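Probable transcriptional regulator, TetR family protein (Rhodococcus sp., PDB 3BJB) probably binds DNA through an N-terminal helix-turn-helix domain and regulates transcription as a dimeric member of the TetR family. Local coordinates at residues K66-V71 / A130-A135; T161-L166 / L197-L202; A30-A35 / L111-L116. All blocks are in the same frame, centred on the assembly; numbering follows the deposited sequence.

Contact 1: K66-V71 / A130-A135; sequences KTHLFV and ASVPDA. With SO4 (sulfate ion), chain L.
The start of helix 66-86 passes beside the turn leading into helix 134-150, with the CA atoms of His-68 and Val-132 6.1 Å apart and those of Val-71 and Ala-135 6.3 Å apart. No hydrogen bond crosses between the two segments, so the join rests on side-chain packing. His-68 lays one face of its imidazole against Val-132, whose CB sits 3.9 Å from the ring centroid and 20° off the ring normal, a CH-pi contact displaced toward the rim on the NE2 and CD2 side. His-68 CG stands beside its own backbone N and anti to the carbonyl carbon (chi1 -77°), while ND1 is hydrogen-bonded to Ser-65 OG, which helps fix the turn of the ring. A flat, partly polar ring suits this half-exposed place, since one face can meet an aliphatic residue while a ring nitrogen serves a polar neighbour. With His-68 replaced by an alanine, Val-132 would probably lose the ring face it packs on and Ser-65 OG its imidazole partner. One turn on, Val-71 points its CB toward the other segment and brings CG1 to 3.4 Å from Asp-134 CB, touching the aspartate through its methylene; the same methyl lies 4.2 Å from Val-132 CG2. The beta-branched valine fills this buried place close to the backbone. Near the helix start, Thr-67 N donates a hydrogen bond to sulfate O2 (3.3 Å, 155°), the ion probably coming from the crystallisation liquor. Around the contact, Leu-69 and Phe-70 pack against helix 22-37, Leu-69 also meets helix 45-51, and Thr-67 and Phe-70 touch helix 114-126, placing the contact between the helices of the predicted DNA-binding domain and the C-terminal helical domain.

Contact 2: T161-L166 / L197-L202; sequences TALRLL and LLLVNL
Leu-198, at the end of helix 184-198, and Leu-199, just past it, pack on helix 157-179 within the all-helical C-terminal domain of the TetR fold, the part through which these regulators commonly dimerise. Leu-198 points toward the facing helix and splits its two methyls between neighbours: CD2 meets Leu-165 CB at 3.8 Å, the two side chains crossing at about a right angle, whereas CD1 lies over the backbone of Leu-166 and 4.0 Å from its CD1. Leu-199 divides its branches likewise. Its CG is held beside the backbone N and anti to the carbonyl carbon (chi1 -49°), which turns the methyls toward helix 157-179; CD1 reaches Leu-166 CD2 at 3.9 Å, and CD2 meets Leu-163 CD2 at 3.7 Å, both pairs crossing roughly at right angles. Branched leucines suit such a surface because each can touch two partners at once. Ala-162, by contrast, is small enough to let the backbones approach, its CA only 5.8 Å from that of Leu-198. Val-99 of helix 95-111 touches both Leu-166 and Leu-199, while Leu-198 also packs on Leu-198 of the second subunit and Arg-164 forms a salt bridge with Asp-190 of that subunit, so the contact adjoins the dimer interface. Where the backbones draw close, Ala-162 CB rests 3.6 Å from the carbonyl oxygen Leu-198 O.

Contact 3: A30-A35 / L111-L116; sequences AAIELA and LRRPAL
Leu-116, Ala-35 and Ile-32 bury the most surface where helix 22-37 meets the start of helix 114-126. Leu-116 carries the contact from its side: with CG anti to the backbone N (chi1 176°), its two methyls are spread toward different residues of the facing helix. CD1 comes to 3.7 Å from Ala-35 CB, and CD2 to 3.9 Å from Ile-32 CG2, the leucine and isoleucine crossing obliquely. A leucine suits a place that must serve two positions three residues apart on a helix. Ala-35 is the small partner, pointing its CB toward the second segment; the CA atoms of Ala-35 and Leu-116 are only 4.8 Å apart, a close approach that the small alanine side chain allows. Just before Leu-116, the methyl of Ala-115 also packs near this backbone, its CB 3.6 Å from Ala-35 O. Ile-32 offers its CG2 branch both to Leu-116 and to Arg-113, whose NH2 lies 3.6 Å from that methyl. Arg-113, at the N-cap position of helix 114-126, folds back through bends at chi2 and chi3, bringing one face of its guanidinium against Leu-116 CD2 of its own segment, 3.4 Å from the plane and over its centre. A long, flat-ended side chain fits this rim: its face can rest on the leucine methyl, while NH1 makes a weak hydrogen bond to Gln-77 OE1. On a neighbouring face, Ile-32 touches Val-73 of helix 66-86, so helix 22-37 is packed against two helices here. With no hydrogen bond or salt bridge between the segments, the chemistry implies an association held by shape and apolar burial, with a cationic group at its margin, joining the predicted DNA-binding domain to the C-terminal domain.

In the fold
Along the chain, contacts 1 and 3 interlock, their segments alternating in the order 30-35, 66-71, 111-116, 130-135, and contact 2 follows both. The centres of contacts 1 and 3 lie about 17 Å apart, and the two touch where helix 66-86 packs on helix 22-37. Each joins a segment of the predicted DNA-binding region to one of the C-terminal domain. Contact 2 is remote, its centre about 26 Å from that of contact 1 and 30 Å from that of contact 3, beside the second subunit. Such a layout is consistent with a TetR-like regulator in which DNA-reading and dimerising ends are linked through packed helices.

Contact 1: K66-V71 / A130-A135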
ATOM      1  N   LYS B  66       7.546   3.294 -17.223  1.00 61.57           N
ATOM      2  CA  LYS B  66       8.341   2.856 -16.110  1.00 61.10           C
ATOM      3  C   LYS B  66       7.569   1.948 -15.163  1.00 61.86           C
ATOM      4  O   LYS B  66       8.123   0.951 -14.708  1.00 62.34           O
ATOM      5  CB  LYS B  66       8.890   4.065 -15.377  1.00 60.06           C
ATOM      6  CG  LYS B  66      10.017   3.702 -14.496  1.00 60.34           C
ATOM      7  CD  LYS B  66      10.843   4.896 -14.197  1.00 61.78           C
ATOM      8  CE  LYS B  66      10.200   5.783 -13.144  1.00 60.81           C
ATOM      9  NZ  LYS B  66      10.811   7.125 -13.255  1.00 61.94           N
ATOM     10  N   THR B  67       6.313   2.299 -14.859  1.00 62.46           N
ATOM     11  CA  THR B  67       5.502   1.498 -13.950  1.00 63.97           C
ATOM     12  C   THR B  67       5.279   0.095 -14.547  1.00 63.51           C
ATOM     13  O   THR B  67       5.225  -0.897 -13.803  1.00 63.08           O
ATOM     14  CB  THR B  67       4.155   2.183 -13.505  1.00 64.93           C
ATOM     15  OG1 THR B  67       3.441   2.582 -14.651  1.00 67.80           O
ATOM     16  CG2 THR B  67       4.374   3.444 -12.662  1.00 63.92           C
ATOM     17  N   HIS B  68       5.227   0.003 -15.878  1.00 62.11           N
ATOM     18  CA  HIS B  68       5.180  -1.312 -16.544  1.00 61.87           C
ATOM     19  C   HIS B  68       6.433  -2.111 -16.226  1.00 60.13           C
ATOM     20  O   HIS B  68       6.364  -3.291 -15.879  1.00 61.40           O
ATOM     21  CB  HIS B  68       5.111  -1.203 -18.083  1.00 63.55           C
ATOM     22  CG  HIS B  68       3.768  -0.834 -18.632  1.00 64.31           C
ATOM     23  ND1 HIS B  68       3.299   0.465 -18.644  1.00 64.40           N
ATOM     24  CD2 HIS B  68       2.824  -1.585 -19.253  1.00 64.65           C
ATOM     25  CE1 HIS B  68       2.108   0.492 -19.221  1.00 64.64           C
ATOM     26  NE2 HIS B  68       1.798  -0.737 -19.601  1.00 64.78           N
ATOM     27  N   LEU B  69       7.583  -1.470 -16.401  1.00 56.79           N
ATOM     28  CA  LEU B  69       8.853  -2.136 -16.224  1.00 53.70           C
ATOM     29  C   LEU B  69       8.987  -2.668 -14.805  1.00 53.86           C
ATOM     30  O   LEU B  69       9.248  -3.862 -14.616  1.00 53.53           O
ATOM     31  CB  LEU B  69       9.997  -1.213 -16.598  1.00 51.07           C
ATOM     32  CG  LEU B  69      11.399  -1.626 -16.214  1.00 50.52           C
ATOM     33  CD1 LEU B  69      11.880  -2.801 -17.092  1.00 50.62           C
ATOM     34  CD2 LEU B  69      12.287  -0.391 -16.379  1.00 49.90           C
ATOM     35  N   PHE B  70       8.758  -1.814 -13.802  1.00 53.23           N
ATOM     36  CA  PHE B  70       8.873  -2.279 -12.419  1.00 52.51           C
ATOM     37  C   PHE B  70       7.822  -3.282 -11.921  1.00 52.03           C
ATOM     38  O   PHE B  70       8.052  -4.009 -10.962  1.00 51.48           O
ATOM     39  CB  PHE B  70       9.065  -1.111 -11.486  1.00 53.27           C
ATOM     40  CG  PHE B  70      10.378  -0.507 -11.630  1.00 53.01           C
ATOM     41  CD1 PHE B  70      11.495  -1.154 -11.144  1.00 52.09           C
ATOM     42  CD2 PHE B  70      10.525   0.708 -12.301  1.00 54.02           C
ATOM     43  CE1 PHE B  70      12.768  -0.588 -11.305  1.00 52.93           C
ATOM     44  CE2 PHE B  70      11.789   1.281 -12.457  1.00 53.33           C
ATOM     45  CZ  PHE B  70      12.905   0.623 -11.968  1.00 53.23           C
ATOM     46  N   VAL B  71       6.697  -3.353 -12.608  1.00 53.13           N
ATOM     47  CA  VAL B  71       5.732  -4.408 -12.376  1.00 54.08           C
ATOM     48  C   VAL B  71       6.287  -5.723 -12.902  1.00 54.49           C
ATOM     49  O   VAL B  71       6.219  -6.742 -12.224  1.00 54.10           O
ATOM     50  CB  VAL B  71       4.393  -4.081 -13.034  1.00 54.62           C
ATOM     51  CG1 VAL B  71       3.537  -5.351 -13.179  1.00 55.83           C
ATOM     52  CG2 VAL B  71       3.665  -3.012 -12.222  1.00 54.38           C
ATOM     53  N   ALA B 130      -6.230  -2.583 -15.677  1.00 81.55           N
ATOM     54  CA  ALA B 130      -6.701  -2.480 -17.046  1.00 81.79           C
ATOM     55  C   ALA B 130      -5.618  -1.920 -17.970  1.00 82.01           C
ATOM     56  O   ALA B 130      -5.539  -2.314 -19.140  1.00 82.48           O
ATOM     57  CB  ALA B 130      -7.972  -1.635 -17.116  1.00 81.77           C
ATOM     58  N   SER B 131      -4.787  -1.018 -17.440  1.00 81.41           N
ATOM     59  CA  SER B 131      -3.750  -0.340 -18.238  1.00 81.52           C
ATOM     60  C   SER B 131      -2.423  -1.096 -18.340  1.00 81.05           C
ATOM     61  O   SER B 131      -1.777  -1.087 -19.397  1.00 80.71           O
ATOM     62  CB  SER B 131      -3.511   1.097 -17.746  1.00 81.60           C
ATOM     63  OG  SER B 131      -4.041   1.299 -16.454  1.00 82.25           O
ATOM     64  N   VAL B 132      -2.011  -1.724 -17.238  1.00 80.39           N
ATOM     65  CA  VAL B 132      -0.807  -2.540 -17.229  1.00 79.55           C
ATOM     66  C   VAL B 132      -1.192  -3.942 -16.792  1.00 79.80           C
ATOM     67  O   VAL B 132      -1.423  -4.186 -15.606  1.00 80.01           O
ATOM     68  CB  VAL B 132       0.375  -1.897 -16.426  1.00 79.42           C
ATOM     69  CG1 VAL B 132      -0.075  -0.691 -15.606  1.00 78.14           C
ATOM     70  CG2 VAL B 132       1.135  -2.937 -15.582  1.00 79.46           C
ATOM     71  N   PRO B 133      -1.304  -4.856 -17.776  1.00 79.64           N
ATOM     72  CA  PRO B 133      -1.869  -6.196 -17.641  1.00 78.86           C
ATOM     73  C   PRO B 133      -0.951  -7.195 -16.946  1.00 78.25           C
ATOM     74  O   PRO B 133      -1.328  -8.354 -16.790  1.00 78.93           O
ATOM     75  CB  PRO B 133      -2.094  -6.632 -19.100  1.00 79.15           C
ATOM     76  CG  PRO B 133      -1.828  -5.419 -19.943  1.00 79.34           C
ATOM     77  CD  PRO B 133      -0.857  -4.611 -19.158  1.00 79.38           C
ATOM     78  N   ASP B 134       0.244  -6.761 -16.562  1.00 76.74           N
ATOM     79  CA  ASP B 134       1.130  -7.570 -15.743  1.00 75.49           C
ATOM     80  C   ASP B 134       0.776  -7.343 -14.273  1.00 75.16           C
ATOM     81  O   ASP B 134       1.265  -8.058 -13.390  1.00 75.12           O
ATOM     82  CB  ASP B 134       2.598  -7.151 -15.950  1.00 76.10           C
ATOM     83  CG  ASP B 134       3.355  -8.022 -16.953  1.00 76.21           C
ATOM     84  OD1 ASP B 134       2.838  -9.091 -17.359  1.00 77.18           O
ATOM     85  OD2 ASP B 134       4.494  -7.634 -17.324  1.00 75.14           O
ATOM     86  N   ALA B 135      -0.051  -6.332 -14.003  1.00 73.28           N
ATOM     87  CA  ALA B 135      -0.352  -5.950 -12.623  1.00 71.24           C
ATOM     88  C   ALA B 135      -1.089  -7.084 -11.935  1.00 69.99           C
ATOM     89  O   ALA B 135      -0.767  -7.417 -10.803  1.00 69.07           O
ATOM     90  CB  ALA B 135      -1.164  -4.656 -12.573  1.00 71.39           C
TER
HETATM   91  S   SO4 L 311       5.664   6.656 -14.708  0.70 90.49           S
HETATM   92  O1  SO4 L 311       5.325   6.665 -13.283  0.70 90.13           O
HETATM   93  O2  SO4 L 311       5.246   5.371 -15.280  0.70 89.57           O
HETATM   94  O3  SO4 L 311       4.981   7.766 -15.389  0.70 90.21           O
HETATM   95  O4  SO4 L 311       7.110   6.848 -14.855  0.70 89.97           O

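Contact 2: T161-L166 / L197-L202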
ATOM      1  N   THR B 161     -10.101 -15.950  -1.197  1.00 63.61           N
ATOM      2  CA  THR B 161     -10.491 -14.711  -0.543  1.00 64.60           C
ATOM      3  C   THR B 161      -9.536 -14.434   0.608  1.00 64.35           C
ATOM      4  O   THR B 161      -8.859 -13.401   0.607  1.00 66.39           O
ATOM      5  CB  THR B 161     -11.996 -14.777  -0.109  1.00 64.77           C
ATOM      6  OG1 THR B 161     -12.817 -14.762  -1.279  1.00 64.43           O
ATOM      7  CG2 THR B 161     -12.391 -13.615   0.772  1.00 64.81           C
ATOM      8  N   ALA B 162      -9.429 -15.377   1.542  1.00 64.61           N
ATOM      9  CA  ALA B 162      -8.503 -15.253   2.696  1.00 65.31           C
ATOM     10  C   ALA B 162      -7.097 -14.840   2.282  1.00 65.17           C
ATOM     11  O   ALA B 162      -6.522 -13.907   2.835  1.00 66.69           O
ATOM     12  CB  ALA B 162      -8.474 -16.536   3.518  1.00 64.03           C
ATOM     13  N   LEU B 163      -6.562 -15.511   1.272  1.00 65.32           N
ATOM     14  CA  LEU B 163      -5.231 -15.195   0.770  1.00 64.96           C
ATOM     15  C   LEU B 163      -5.157 -13.879   0.012  1.00 65.83           C
ATOM     16  O   LEU B 163      -4.086 -13.343  -0.166  1.00 66.77           O
ATOM     17  CB  LEU B 163      -4.717 -16.328  -0.109  1.00 62.88           C
ATOM     18  CG  LEU B 163      -4.490 -17.636   0.646  1.00 62.39           C
ATOM     19  CD1 LEU B 163      -4.416 -18.792  -0.340  1.00 61.19           C
ATOM     20  CD2 LEU B 163      -3.237 -17.565   1.525  1.00 61.65           C
ATOM     21  N   ARG B 164      -6.281 -13.368  -0.471  1.00 67.18           N
ATOM     22  CA  ARG B 164      -6.247 -12.094  -1.179  1.00 67.62           C
ATOM     23  C   ARG B 164      -6.198 -11.026  -0.097  1.00 67.21           C
ATOM     24  O   ARG B 164      -5.403 -10.100  -0.177  1.00 67.38           O
ATOM     25  CB  ARG B 164      -7.467 -11.936  -2.105  1.00 68.16           C
ATOM     26  CG  ARG B 164      -7.212 -11.003  -3.328  1.00 69.12           C
ATOM     27  CD  ARG B 164      -8.502 -10.445  -3.991  1.00 68.07           C
ATOM     28  NE  ARG B 164      -9.610 -11.359  -3.753  1.00 68.17           N
ATOM     29  CZ  ARG B 164     -10.647 -11.070  -2.980  1.00 67.42           C
ATOM     30  NH1 ARG B 164     -10.719  -9.875  -2.421  1.00 66.48           N
ATOM     31  NH2 ARG B 164     -11.598 -11.970  -2.772  1.00 66.66           N
ATOM     32  N   LEU B 165      -7.016 -11.200   0.944  1.00 66.70           N
ATOM     33  CA  LEU B 165      -6.911 -10.378   2.157  1.00 66.04           C
ATOM     34  C   LEU B 165      -5.497 -10.375   2.810  1.00 66.79           C
ATOM     35  O   LEU B 165      -5.026  -9.338   3.276  1.00 65.52           O
ATOM     36  CB  LEU B 165      -7.974 -10.797   3.171  1.00 64.64           C
ATOM     37  CG  LEU B 165      -9.453 -10.610   2.773  1.00 63.52           C
ATOM     38  CD1 LEU B 165     -10.383 -11.130   3.880  1.00 64.14           C
ATOM     39  CD2 LEU B 165      -9.792  -9.182   2.482  1.00 62.77           C
ATOM     40  N   LEU B 166      -4.831 -11.532   2.855  1.00 67.05           N
ATOM     41  CA  LEU B 166      -3.488 -11.592   3.420  1.00 66.79           C
ATOM     42  C   LEU B 166      -2.486 -10.770   2.596  1.00 67.81           C
ATOM     43  O   LEU B 166      -1.926  -9.815   3.131  1.00 65.37           O
ATOM     44  CB  LEU B 166      -3.017 -13.031   3.619  1.00 66.52           C
ATOM     45  CG  LEU B 166      -1.733 -13.327   4.411  1.00 66.27           C
ATOM     46  CD1 LEU B 166      -1.731 -12.737   5.821  1.00 66.39           C
ATOM     47  CD2 LEU B 166      -1.449 -14.835   4.463  1.00 65.52           C
ATOM     48  N   LEU B 197      -5.203 -15.193  12.135  1.00 68.35           N
ATOM     49  CA  LEU B 197      -6.542 -14.672  12.081  1.00 66.15           C
ATOM     50  C   LEU B 197      -7.178 -14.978  10.727  1.00 65.91           C
ATOM     51  O   LEU B 197      -8.256 -15.626  10.673  1.00 66.13           O
ATOM     52  CB  LEU B 197      -6.565 -13.187  12.454  1.00 64.71           C
ATOM     53  CG  LEU B 197      -6.290 -13.048  13.955  1.00 64.71           C
ATOM     54  CD1 LEU B 197      -6.202 -11.609  14.381  1.00 65.69           C
ATOM     55  CD2 LEU B 197      -7.319 -13.819  14.847  1.00 64.38           C
ATOM     56  N   LEU B 198      -6.503 -14.567   9.648  1.00 63.81           N
ATOM     57  CA  LEU B 198      -7.078 -14.654   8.304  1.00 64.07           C
ATOM     58  C   LEU B 198      -7.250 -16.055   7.783  1.00 65.26           C
ATOM     59  O   LEU B 198      -8.210 -16.308   7.066  1.00 64.41           O
ATOM     60  CB  LEU B 198      -6.313 -13.831   7.271  1.00 62.38           C
ATOM     61  CG  LEU B 198      -6.520 -12.310   7.381  1.00 62.57           C
ATOM     62  CD1 LEU B 198      -5.409 -11.478   6.778  1.00 60.64           C
ATOM     63  CD2 LEU B 198      -7.846 -11.907   6.779  1.00 63.40           C
ATOM     64  N   LEU B 199      -6.345 -16.962   8.152  1.00 66.97           N
ATOM     65  CA  LEU B 199      -6.338 -18.313   7.557  1.00 67.47           C
ATOM     66  C   LEU B 199      -6.862 -19.459   8.424  1.00 68.00           C
ATOM     67  O   LEU B 199      -6.501 -20.614   8.189  1.00 67.56           O
ATOM     68  CB  LEU B 199      -4.937 -18.664   7.038  1.00 66.97           C
ATOM     69  CG  LEU B 199      -4.206 -17.661   6.151  1.00 66.37           C
ATOM     70  CD1 LEU B 199      -2.781 -18.156   5.955  1.00 65.65           C
ATOM     71  CD2 LEU B 199      -4.934 -17.471   4.817  1.00 65.49           C
ATOM     72  N   VAL B 200      -7.727 -19.152   9.391  1.00 69.76           N
ATOM     73  CA  VAL B 200      -8.362 -20.196  10.222  1.00 70.97           C
ATOM     74  C   VAL B 200      -8.901 -21.364   9.423  1.00 71.46           C
ATOM     75  O   VAL B 200      -8.716 -22.498   9.829  1.00 72.58           O
ATOM     76  CB  VAL B 200      -9.535 -19.681  11.088  1.00 71.30           C
ATOM     77  CG1 VAL B 200      -9.073 -19.404  12.492  1.00 71.73           C
ATOM     78  CG2 VAL B 200     -10.233 -18.467  10.444  1.00 71.95           C
ATOM     79  N   ASN B 201      -9.544 -21.087   8.288  1.00 72.06           N
ATOM     80  CA  ASN B 201     -10.309 -22.109   7.547  1.00 72.99           C
ATOM     81  C   ASN B 201      -9.590 -22.756   6.355  1.00 73.05           C
ATOM     82  O   ASN B 201     -10.224 -23.330   5.468  1.00 72.20           O
ATOM     83  CB  ASN B 201     -11.659 -21.519   7.122  1.00 73.12           C
ATOM     84  CG  ASN B 201     -12.403 -20.890   8.292  1.00 73.42           C
ATOM     85  OD1 ASN B 201     -12.739 -21.570   9.274  1.00 73.31           O
ATOM     86  ND2 ASN B 201     -12.652 -19.584   8.203  1.00 73.10           N
ATOM     87  N   LEU B 202      -8.263 -22.662   6.357  1.00 73.70           N
ATOM     88  CA  LEU B 202      -7.439 -23.190   5.277  1.00 74.06           C
ATOM     89  C   LEU B 202      -7.301 -24.737   5.259  1.00 74.58           C
ATOM     90  O   LEU B 202      -6.468 -25.314   5.977  1.00 74.48           O
ATOM     91  CB  LEU B 202      -6.079 -22.502   5.308  1.00 73.74           C
ATOM     92  CG  LEU B 202      -5.626 -22.068   3.921  1.00 73.75           C
ATOM     93  CD1 LEU B 202      -6.370 -20.822   3.501  1.00 74.15           C
ATOM     94  CD2 LEU B 202      -4.158 -21.815   3.917  1.00 73.55           C
TER

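Contact 3: A30-A35 / L111-L116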
ATOM      1  N   ALA B  30      19.153  -4.411 -15.543  1.00 58.29           N
ATOM      2  CA  ALA B  30      19.530  -3.006 -15.466  1.00 57.05           C
ATOM      3  C   ALA B  30      18.549  -2.187 -14.655  1.00 56.77           C
ATOM      4  O   ALA B  30      18.952  -1.278 -13.925  1.00 56.49           O
ATOM      5  CB  ALA B  30      19.649  -2.428 -16.846  1.00 57.73           C
ATOM      6  N   ALA B  31      17.263  -2.509 -14.791  1.00 56.55           N
ATOM      7  CA  ALA B  31      16.220  -1.829 -14.065  1.00 55.89           C
ATOM      8  C   ALA B  31      16.510  -2.014 -12.578  1.00 57.31           C
ATOM      9  O   ALA B  31      16.574  -1.005 -11.824  1.00 56.90           O
ATOM     10  CB  ALA B  31      14.877  -2.349 -14.456  1.00 55.22           C
ATOM     11  N   ILE B  32      16.784  -3.272 -12.194  1.00 57.70           N
ATOM     12  CA  ILE B  32      17.126  -3.641 -10.811  1.00 58.59           C
ATOM     13  C   ILE B  32      18.310  -2.848 -10.206  1.00 60.31           C
ATOM     14  O   ILE B  32      18.179  -2.315  -9.090  1.00 61.56           O
ATOM     15  CB  ILE B  32      17.322  -5.176 -10.648  1.00 58.72           C
ATOM     16  CG1 ILE B  32      15.982  -5.897 -10.789  1.00 57.66           C
ATOM     17  CG2 ILE B  32      17.974  -5.525  -9.288  1.00 58.06           C
ATOM     18  CD1 ILE B  32      16.119  -7.311 -11.275  1.00 59.07           C
ATOM     19  N   GLU B  33      19.425  -2.752 -10.930  1.00 60.52           N
ATOM     20  CA  GLU B  33      20.579  -1.934 -10.515  1.00 62.28           C
ATOM     21  C   GLU B  33      20.267  -0.453 -10.351  1.00 62.94           C
ATOM     22  O   GLU B  33      20.772   0.202  -9.433  1.00 63.85           O
ATOM     23  CB  GLU B  33      21.721  -1.985 -11.533  1.00 63.27           C
ATOM     24  CG  GLU B  33      21.789  -3.199 -12.407  1.00 64.31           C
ATOM     25  CD  GLU B  33      23.199  -3.434 -12.875  1.00 65.94           C
ATOM     26  OE1 GLU B  33      23.586  -2.865 -13.932  1.00 67.14           O
ATOM     27  OE2 GLU B  33      23.933  -4.154 -12.164  1.00 65.93           O
ATOM     28  N   LEU B  34      19.470   0.099 -11.255  1.00 62.36           N
ATOM     29  CA  LEU B  34      19.165   1.518 -11.127  1.00 62.55           C
ATOM     30  C   LEU B  34      18.251   1.804  -9.948  1.00 62.66           C
ATOM     31  O   LEU B  34      18.476   2.753  -9.195  1.00 63.12           O
ATOM     32  CB  LEU B  34      18.670   2.105 -12.440  1.00 61.76           C
ATOM     33  CG  LEU B  34      19.929   2.384 -13.275  1.00 61.99           C
ATOM     34  CD1 LEU B  34      19.958   1.692 -14.671  1.00 61.57           C
ATOM     35  CD2 LEU B  34      20.163   3.882 -13.348  1.00 62.02           C
ATOM     36  N   ALA B  35      17.254   0.953  -9.752  1.00 63.32           N
ATOM     37  CA  ALA B  35      16.366   1.113  -8.623  1.00 63.89           C
ATOM     38  C   ALA B  35      17.130   0.791  -7.362  1.00 64.91           C
ATOM     39  O   ALA B  35      16.737   1.246  -6.297  1.00 64.18           O
ATOM     40  CB  ALA B  35      15.158   0.229  -8.757  1.00 64.72           C
ATOM     41  N   LEU B 111      13.054  -6.294   2.380  1.00 60.74           N
ATOM     42  CA  LEU B 111      13.646  -5.368   3.338  1.00 60.03           C
ATOM     43  C   LEU B 111      15.160  -5.290   3.216  1.00 62.60           C
ATOM     44  O   LEU B 111      15.735  -4.330   3.684  1.00 63.60           O
ATOM     45  CB  LEU B 111      13.262  -5.757   4.735  1.00 58.94           C
ATOM     46  CG  LEU B 111      12.112  -5.118   5.523  1.00 59.75           C
ATOM     47  CD1 LEU B 111      11.110  -4.225   4.767  1.00 59.01           C
ATOM     48  CD2 LEU B 111      11.387  -6.246   6.162  1.00 60.21           C
ATOM     49  N   ARG B 112      15.796  -6.269   2.565  1.00 65.26           N
ATOM     50  CA  ARG B 112      17.254  -6.257   2.359  1.00 68.15           C
ATOM     51  C   ARG B 112      17.724  -5.293   1.258  1.00 67.35           C
ATOM     52  O   ARG B 112      18.893  -4.941   1.205  1.00 66.67           O
ATOM     53  CB  ARG B 112      17.775  -7.652   1.995  1.00 69.60           C
ATOM     54  CG  ARG B 112      17.784  -8.719   3.107  1.00 71.72           C
ATOM     55  CD  ARG B 112      18.882  -9.803   2.829  1.00 73.13           C
ATOM     56  NE  ARG B 112      18.498 -10.946   1.977  1.00 76.51           N
ATOM     57  CZ  ARG B 112      18.598 -10.996   0.632  1.00 78.57           C
ATOM     58  NH1 ARG B 112      19.071  -9.944  -0.080  1.00 78.24           N
ATOM     59  NH2 ARG B 112      18.212 -12.115  -0.015  1.00 78.16           N
ATOM     60  N   ARG B 113      16.834  -4.933   0.336  1.00 67.61           N
ATOM     61  CA  ARG B 113      17.095  -3.890  -0.655  1.00 66.27           C
ATOM     62  C   ARG B 113      15.892  -2.978  -0.645  1.00 65.11           C
ATOM     63  O   ARG B 113      14.941  -3.189  -1.423  1.00 64.26           O
ATOM     64  CB  ARG B 113      17.328  -4.455  -2.056  1.00 67.83           C
ATOM     65  CG  ARG B 113      18.418  -5.521  -2.110  1.00 70.03           C
ATOM     66  CD  ARG B 113      17.898  -6.741  -2.847  1.00 71.23           C
ATOM     67  NE  ARG B 113      18.391  -6.783  -4.219  1.00 72.11           N
ATOM     68  CZ  ARG B 113      17.893  -7.572  -5.163  1.00 72.75           C
ATOM     69  NH1 ARG B 113      16.858  -8.369  -4.892  1.00 72.50           N
ATOM     70  NH2 ARG B 113      18.422  -7.545  -6.385  1.00 72.77           N
ATOM     71  N   PRO B 114      15.921  -1.963   0.254  1.00 63.55           N
ATOM     72  CA  PRO B 114      14.751  -1.150   0.496  1.00 62.11           C
ATOM     73  C   PRO B 114      14.486  -0.358  -0.738  1.00 61.39           C
ATOM     74  O   PRO B 114      13.330  -0.256  -1.191  1.00 63.04           O
ATOM     75  CB  PRO B 114      15.184  -0.220   1.648  1.00 62.91           C
ATOM     76  CG  PRO B 114      16.401  -0.891   2.251  1.00 64.07           C
ATOM     77  CD  PRO B 114      17.064  -1.526   1.081  1.00 63.57           C
ATOM     78  N   ALA B 115      15.548   0.172  -1.321  1.00 60.14           N
ATOM     79  CA  ALA B 115      15.376   1.119  -2.391  1.00 59.43           C
ATOM     80  C   ALA B 115      14.658   0.442  -3.577  1.00 58.64           C
ATOM     81  O   ALA B 115      13.608   0.913  -4.015  1.00 59.02           O
ATOM     82  CB  ALA B 115      16.729   1.766  -2.767  1.00 61.39           C
ATOM     83  N   LEU B 116      15.174  -0.706  -4.018  1.00 57.41           N
ATOM     84  CA  LEU B 116      14.513  -1.556  -5.044  1.00 55.54           C
ATOM     85  C   LEU B 116      13.095  -1.992  -4.705  1.00 53.19           C
ATOM     86  O   LEU B 116      12.200  -1.908  -5.525  1.00 52.68           O
ATOM     87  CB  LEU B 116      15.334  -2.817  -5.283  1.00 55.04           C
ATOM     88  CG  LEU B 116      14.768  -3.869  -6.232  1.00 56.27           C
ATOM     89  CD1 LEU B 116      14.627  -3.308  -7.649  1.00 54.86           C
ATOM     90  CD2 LEU B 116      15.695  -5.118  -6.204  1.00 56.37           C
TER